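Local coordinates for protein serine--tRNA ligase (Pyrococcus horikoshii, PDB 2DQ0) that probably attaches serine to tRNA(Ser), and also to tRNA(Sec), by way of a seryl-adenylate intermediate made from serine and ATP, at residues K322-A327 with V372-C377; E328-E333 with S405-T410. All blocks are in the same frame, centred on the assembly; numbering follows the deposited sequence.

Contact 1 (K322-A327 with V372-C377); sequences KIIRNA and VSASNC. With SSA (5'-O-(N-(L-seryl)-sulfamoyl)adenosine), chain G.
I324 meets A374 where the helix lies closest to the strand, their CA atoms 5.6 Å apart, and its side chain can be followed outward. Its CB already lies 4.0 Å from the methyl CB of A374. CG1, set anti to the backbone N (chi1 -176°), stands further off that methyl, but the next torsion (chi2 65°) bends the chain back, so that the terminal CD1 also comes to 4.0 Å from A374 CB and more loosely approaches V372 CG2. I323, the preceding residue on the helix, reaches the same alanine methyl through CG1, while its CD1 ends near the carbonyl O of S375. A327, one helical turn beyond I323, sets its CB 3.9 Å from V372 CG2. The contact is mainly apolar packing; no hydrogen bond joins the two segments. The axes run almost antiparallel, at 169° and 8.3 Å apart, and the small A374 is consistent with that close approach. On the other side of the strand, S373 turns away from the helix and puts its CB 3.4 Å from O2S of the seryl-adenylate analogue. One strand thus has a helix-packed face and a ligand-facing one, as in the antiparallel active-site sheet of class II aminoacyl-tRNA synthetases.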
# COMPACT_ATOMS: atom_id res chain seq x y z
N LYS A 322 -22.78 -11.01 -16.20
CA LYS A 322 -23.21 -9.68 -15.77
C LYS A 322 -22.05 -8.76 -15.40
O LYS A 322 -22.07 -7.56 -15.75
CB LYS A 322 -24.14 -9.75 -14.57
CG LYS A 322 -25.47 -10.44 -14.79
CD LYS A 322 -26.26 -10.39 -13.48
CE LYS A 322 -27.46 -11.31 -13.49
NZ LYS A 322 -28.02 -11.49 -12.11
N ILE A 323 -21.04 -9.28 -14.71
CA ILE A 323 -19.94 -8.42 -14.33
C ILE A 323 -19.17 -7.87 -15.52
O ILE A 323 -18.81 -6.67 -15.51
CB ILE A 323 -18.98 -9.09 -13.31
CG1 ILE A 323 -18.23 -10.25 -13.95
CG2 ILE A 323 -19.76 -9.54 -12.09
CD1 ILE A 323 -17.49 -11.08 -12.91
N ILE A 324 -18.94 -8.68 -16.54
CA ILE A 324 -18.23 -8.18 -17.73
C ILE A 324 -19.06 -7.05 -18.38
O ILE A 324 -18.50 -6.07 -18.88
CB ILE A 324 -17.94 -9.30 -18.78
CG1 ILE A 324 -17.12 -8.75 -19.94
CG2 ILE A 324 -19.23 -9.87 -19.32
CD1 ILE A 324 -15.72 -8.28 -19.59
N ARG A 325 -20.38 -7.17 -18.33
CA ARG A 325 -21.25 -6.15 -18.91
C ARG A 325 -21.20 -4.92 -18.03
O ARG A 325 -21.34 -3.78 -18.50
CB ARG A 325 -22.70 -6.64 -19.00
CG ARG A 325 -22.91 -7.88 -19.85
CD ARG A 325 -23.06 -7.56 -21.33
NE ARG A 325 -23.21 -8.77 -22.15
CZ ARG A 325 -23.38 -8.75 -23.47
NH1 ARG A 325 -23.42 -7.58 -24.12
NH2 ARG A 325 -23.50 -9.88 -24.15
N ASN A 326 -21.01 -5.14 -16.73
CA ASN A 326 -20.93 -4.02 -15.80
C ASN A 326 -19.70 -3.20 -16.15
O ASN A 326 -19.76 -1.98 -16.13
CB ASN A 326 -20.85 -4.51 -14.35
CG ASN A 326 -22.20 -4.98 -13.82
OD1 ASN A 326 -22.28 -5.54 -12.74
ND2 ASN A 326 -23.25 -4.74 -14.58
N ALA A 327 -18.59 -3.87 -16.47
CA ALA A 327 -17.36 -3.16 -16.85
C ALA A 327 -17.54 -2.51 -18.22
O ALA A 327 -17.11 -1.38 -18.43
CB ALA A 327 -16.18 -4.08 -16.88
N VAL A 372 -9.47 -4.49 -18.58
CA VAL A 372 -10.24 -5.16 -17.54
C VAL A 372 -10.31 -6.66 -17.77
O VAL A 372 -10.23 -7.14 -18.90
CB VAL A 372 -11.72 -4.61 -17.35
CG1 VAL A 372 -12.05 -3.59 -18.38
CG2 VAL A 372 -12.74 -5.76 -17.40
N SER A 373 -10.47 -7.41 -16.68
CA SER A 373 -10.57 -8.85 -16.73
C SER A 373 -11.73 -9.29 -15.84
O SER A 373 -11.90 -8.78 -14.72
CB SER A 373 -9.27 -9.47 -16.22
OG SER A 373 -8.81 -10.44 -17.13
N ALA A 374 -12.54 -10.21 -16.35
CA ALA A 374 -13.69 -10.77 -15.62
C ALA A 374 -13.56 -12.29 -15.62
O ALA A 374 -13.57 -12.92 -16.66
CB ALA A 374 -15.00 -10.36 -16.28
N SER A 375 -13.44 -12.88 -14.44
CA SER A 375 -13.27 -14.32 -14.34
C SER A 375 -14.36 -15.04 -13.55
O SER A 375 -14.93 -14.50 -12.60
CB SER A 375 -11.93 -14.63 -13.65
OG SER A 375 -10.85 -13.97 -14.28
N ASN A 376 -14.67 -16.25 -13.96
CA ASN A 376 -15.59 -17.05 -13.19
C ASN A 376 -14.63 -18.07 -12.58
O ASN A 376 -14.00 -18.88 -13.29
CB ASN A 376 -16.63 -17.75 -14.04
CG ASN A 376 -17.57 -18.61 -13.21
OD1 ASN A 376 -17.32 -18.85 -12.02
ND2 ASN A 376 -18.65 -19.08 -13.83
N CYS A 377 -14.48 -18.02 -11.28
CA CYS A 377 -13.55 -18.93 -10.65
C CYS A 377 -14.13 -20.24 -10.21
O CYS A 377 -13.42 -21.05 -9.60
CB CYS A 377 -12.87 -18.23 -9.48
SG CYS A 377 -11.88 -16.85 -10.04
N10 SSA G . -8.85 -9.36 -9.78
CA SSA G . -8.77 -9.43 -11.25
CB SSA G . -9.88 -8.65 -11.89
OG SSA G . -9.71 -7.24 -11.76
C9 SSA G . -7.46 -8.88 -11.80
O9 SSA G . -6.64 -8.32 -11.07
N8 SSA G . -7.23 -9.07 -13.11
S1 SSA G . -5.90 -8.48 -13.79
O1S SSA G . -4.80 -9.17 -13.14
O2S SSA G . -6.10 -8.62 -15.23
O5' SSA G . -5.90 -6.97 -13.38
C5' SSA G . -7.00 -6.16 -13.72
C4' SSA G . -6.58 -4.94 -14.47
O4' SSA G . -5.71 -4.12 -13.68
C3' SSA G . -5.82 -5.12 -15.77
O3' SSA G . -6.72 -5.48 -16.80
C2' SSA G . -5.31 -3.70 -15.96
O2' SSA G . -6.30 -2.78 -16.35
C1' SSA G . -4.84 -3.39 -14.53
N9 SSA G . -3.48 -3.83 -14.24
C8 SSA G . -3.01 -5.10 -13.97
N7 SSA G . -1.72 -5.15 -13.74
C5 SSA G . -1.32 -3.82 -13.88
C6 SSA G . -0.05 -3.19 -13.77
N6 SSA G . 1.07 -3.86 -13.50
N1 SSA G . 0.02 -1.84 -13.95
C2 SSA G . -1.13 -1.17 -14.22
N3 SSA G . -2.38 -1.66 -14.34
C4 SSA G . -2.40 -3.00 -14.17

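Contact 2 (E328-E333 with S405-T410); sequences EELFQE and STAIAT. With SSA (5'-O-(N-(L-seryl)-sulfamoyl)adenosine), chain G.
L330 and A407 mark the nearest backbone approach, with CA atoms 7.5 Å apart, where a regular helix passes a chain that turns a corner at A407. Strand 405-406 leads into that corner and strand 408-409 leaves it, while A409 is the N-cap of the following helix. At the bend, the A407 carbonyl O is met by two apolar side chains: L330 CD1 at 3.6 Å and F331 CE2 at 3.7 Å. The oxygen lies at the edge of the F331 ring, near its plane. A407 and I408 both face V305 of strand 301-311, which makes the corner a classic beta bulge in the catalytic sheet; with phi/psi of -101°/-64°, A407 has the helix-like conformation of the first bulge residue. The same methyl, L330 CD1, also lies 3.8 Å from I408 CG1, the two side chains crossing at a slant, and it touches A407 CB at 4.1 Å. I408 carries CG1 beside its backbone N (chi1 -70°), from where it also nears F331 CE2 at longer range. F202 of helix 190-209 packs against both L330 and I408. T406 OG1 donates a 2.8 Å hydrogen bond to OG of the analogue's seryl group and accepts one from S373 N.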
# COMPACT_ATOMS: atom_id res chain seq x y z
N GLU A 328 -18.18 -3.22 -19.15
CA GLU A 328 -18.43 -2.67 -20.49
C GLU A 328 -19.20 -1.35 -20.42
O GLU A 328 -18.91 -0.43 -21.19
CB GLU A 328 -19.23 -3.65 -21.36
CG GLU A 328 -18.46 -4.86 -21.80
CD GLU A 328 -19.23 -5.75 -22.74
OE1 GLU A 328 -19.57 -5.28 -23.85
OE2 GLU A 328 -19.49 -6.91 -22.37
N GLU A 329 -20.17 -1.27 -19.52
CA GLU A 329 -20.97 -0.05 -19.39
C GLU A 329 -20.14 1.13 -19.00
O GLU A 329 -20.33 2.23 -19.54
CB GLU A 329 -22.08 -0.23 -18.36
CG GLU A 329 -23.33 -0.92 -18.88
CD GLU A 329 -24.37 -1.12 -17.79
OE1 GLU A 329 -24.62 -0.15 -17.05
OE2 GLU A 329 -24.93 -2.24 -17.66
N LEU A 330 -19.21 0.92 -18.08
CA LEU A 330 -18.36 2.01 -17.62
C LEU A 330 -17.56 2.60 -18.76
O LEU A 330 -17.53 3.82 -18.95
CB LEU A 330 -17.42 1.55 -16.51
CG LEU A 330 -18.15 1.14 -15.24
CD1 LEU A 330 -17.15 0.57 -14.26
CD2 LEU A 330 -18.89 2.35 -14.67
N PHE A 331 -16.91 1.73 -19.54
CA PHE A 331 -16.11 2.23 -20.64
C PHE A 331 -16.93 2.85 -21.75
O PHE A 331 -16.45 3.74 -22.45
CB PHE A 331 -15.17 1.14 -21.13
CG PHE A 331 -14.02 0.91 -20.19
CD1 PHE A 331 -12.80 1.59 -20.37
CD2 PHE A 331 -14.18 0.08 -19.05
CE1 PHE A 331 -11.76 1.46 -19.44
CE2 PHE A 331 -13.16 -0.06 -18.12
CZ PHE A 331 -11.93 0.63 -18.30
N GLN A 332 -18.18 2.41 -21.90
CA GLN A 332 -19.03 3.04 -22.89
C GLN A 332 -19.35 4.47 -22.41
O GLN A 332 -19.27 5.42 -23.20
CB GLN A 332 -20.31 2.24 -23.11
CG GLN A 332 -20.05 0.91 -23.76
CD GLN A 332 -21.29 0.06 -23.88
OE1 GLN A 332 -21.22 -1.11 -24.26
NE2 GLN A 332 -22.43 0.64 -23.55
N GLU A 333 -19.68 4.65 -21.13
CA GLU A 333 -19.95 6.00 -20.63
C GLU A 333 -18.69 6.88 -20.75
O GLU A 333 -18.76 8.08 -21.00
CB GLU A 333 -20.46 5.96 -19.19
CG GLU A 333 -21.76 5.15 -19.02
CD GLU A 333 -22.62 5.59 -17.83
OE1 GLU A 333 -22.65 4.88 -16.80
OE2 GLU A 333 -23.27 6.66 -17.94
N SER A 405 -14.04 -9.22 -11.28
CA SER A 405 -13.91 -8.47 -12.50
C SER A 405 -13.52 -7.05 -12.21
O SER A 405 -13.98 -6.42 -11.25
CB SER A 405 -15.22 -8.48 -13.27
OG SER A 405 -15.15 -7.68 -14.44
N THR A 406 -12.66 -6.55 -13.06
CA THR A 406 -12.25 -5.18 -12.94
C THR A 406 -13.49 -4.33 -13.18
O THR A 406 -14.32 -4.68 -14.02
CB THR A 406 -11.25 -4.81 -14.05
OG1 THR A 406 -10.25 -5.82 -14.14
CG2 THR A 406 -10.60 -3.45 -13.76
N ALA A 407 -13.64 -3.25 -12.43
CA ALA A 407 -14.71 -2.30 -12.71
C ALA A 407 -13.83 -1.28 -13.44
O ALA A 407 -13.97 -1.06 -14.63
CB ALA A 407 -15.29 -1.71 -11.45
N ILE A 408 -12.88 -0.70 -12.72
CA ILE A 408 -11.94 0.24 -13.33
C ILE A 408 -10.57 0.22 -12.66
O ILE A 408 -10.45 0.44 -11.45
CB ILE A 408 -12.41 1.69 -13.29
CG1 ILE A 408 -13.58 1.91 -14.22
CG2 ILE A 408 -11.24 2.62 -13.68
CD1 ILE A 408 -14.09 3.38 -14.24
N ALA A 409 -9.54 -0.04 -13.43
CA ALA A 409 -8.21 0.01 -12.88
C ALA A 409 -7.83 1.39 -13.45
O ALA A 409 -7.67 1.54 -14.66
CB ALA A 409 -7.35 -1.12 -13.45
N THR A 410 -7.72 2.39 -12.58
CA THR A 410 -7.44 3.77 -13.02
C THR A 410 -6.22 3.95 -13.92
O THR A 410 -6.27 4.72 -14.87
CB THR A 410 -7.30 4.74 -11.82
OG1 THR A 410 -6.11 4.44 -11.09
CG2 THR A 410 -8.48 4.61 -10.88
N10 SSA G . -8.85 -9.36 -9.78
CA SSA G . -8.77 -9.43 -11.25
CB SSA G . -9.88 -8.65 -11.89
OG SSA G . -9.71 -7.24 -11.76
C9 SSA G . -7.46 -8.88 -11.80
O9 SSA G . -6.64 -8.32 -11.07
N8 SSA G . -7.23 -9.07 -13.11
S1 SSA G . -5.90 -8.48 -13.79
O1S SSA G . -4.80 -9.17 -13.14
O2S SSA G . -6.10 -8.62 -15.23
O5' SSA G . -5.90 -6.97 -13.38
C5' SSA G . -7.00 -6.16 -13.72
C4' SSA G . -6.58 -4.94 -14.47
O4' SSA G . -5.71 -4.12 -13.68
C3' SSA G . -5.82 -5.12 -15.77
O3' SSA G . -6.72 -5.48 -16.80
C2' SSA G . -5.31 -3.70 -15.96
O2' SSA G . -6.30 -2.78 -16.35
C1' SSA G . -4.84 -3.39 -14.53
N9 SSA G . -3.48 -3.83 -14.24
C8 SSA G . -3.01 -5.10 -13.97
N7 SSA G . -1.72 -5.15 -13.74
C5 SSA G . -1.32 -3.82 -13.88
C6 SSA G . -0.05 -3.19 -13.77
N6 SSA G . 1.07 -3.86 -13.50
N1 SSA G . 0.02 -1.84 -13.95
C2 SSA G . -1.13 -1.17 -14.22
N3 SSA G . -2.38 -1.66 -14.34
C4 SSA G . -2.40 -3.00 -14.17

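From the N terminus, the chain passes the helical tRNA-binding extension before reaching helix 316-333, whose consecutive segments 322-327 and 328-333 open both loops. Contact 1 closes first, after 44 intervening residues, when strand 367-376 returns to the helix; contact 2 closes after 71, at 405-410. Since 322-327 precedes contact 2 and 372-377 falls between its two segments, the segments alternate and the loops cross. Their centres are 10 Å apart, and S373 O and T406 N, 2.9 Å apart, form a probable backbone hydrogen bond between neighbouring antiparallel strands. One helix thus packs on strand 367-376 through contact 1 and on the bulge between strands 398-406 and 408-409 through contact 2; both sheet segments touch the bound analogue.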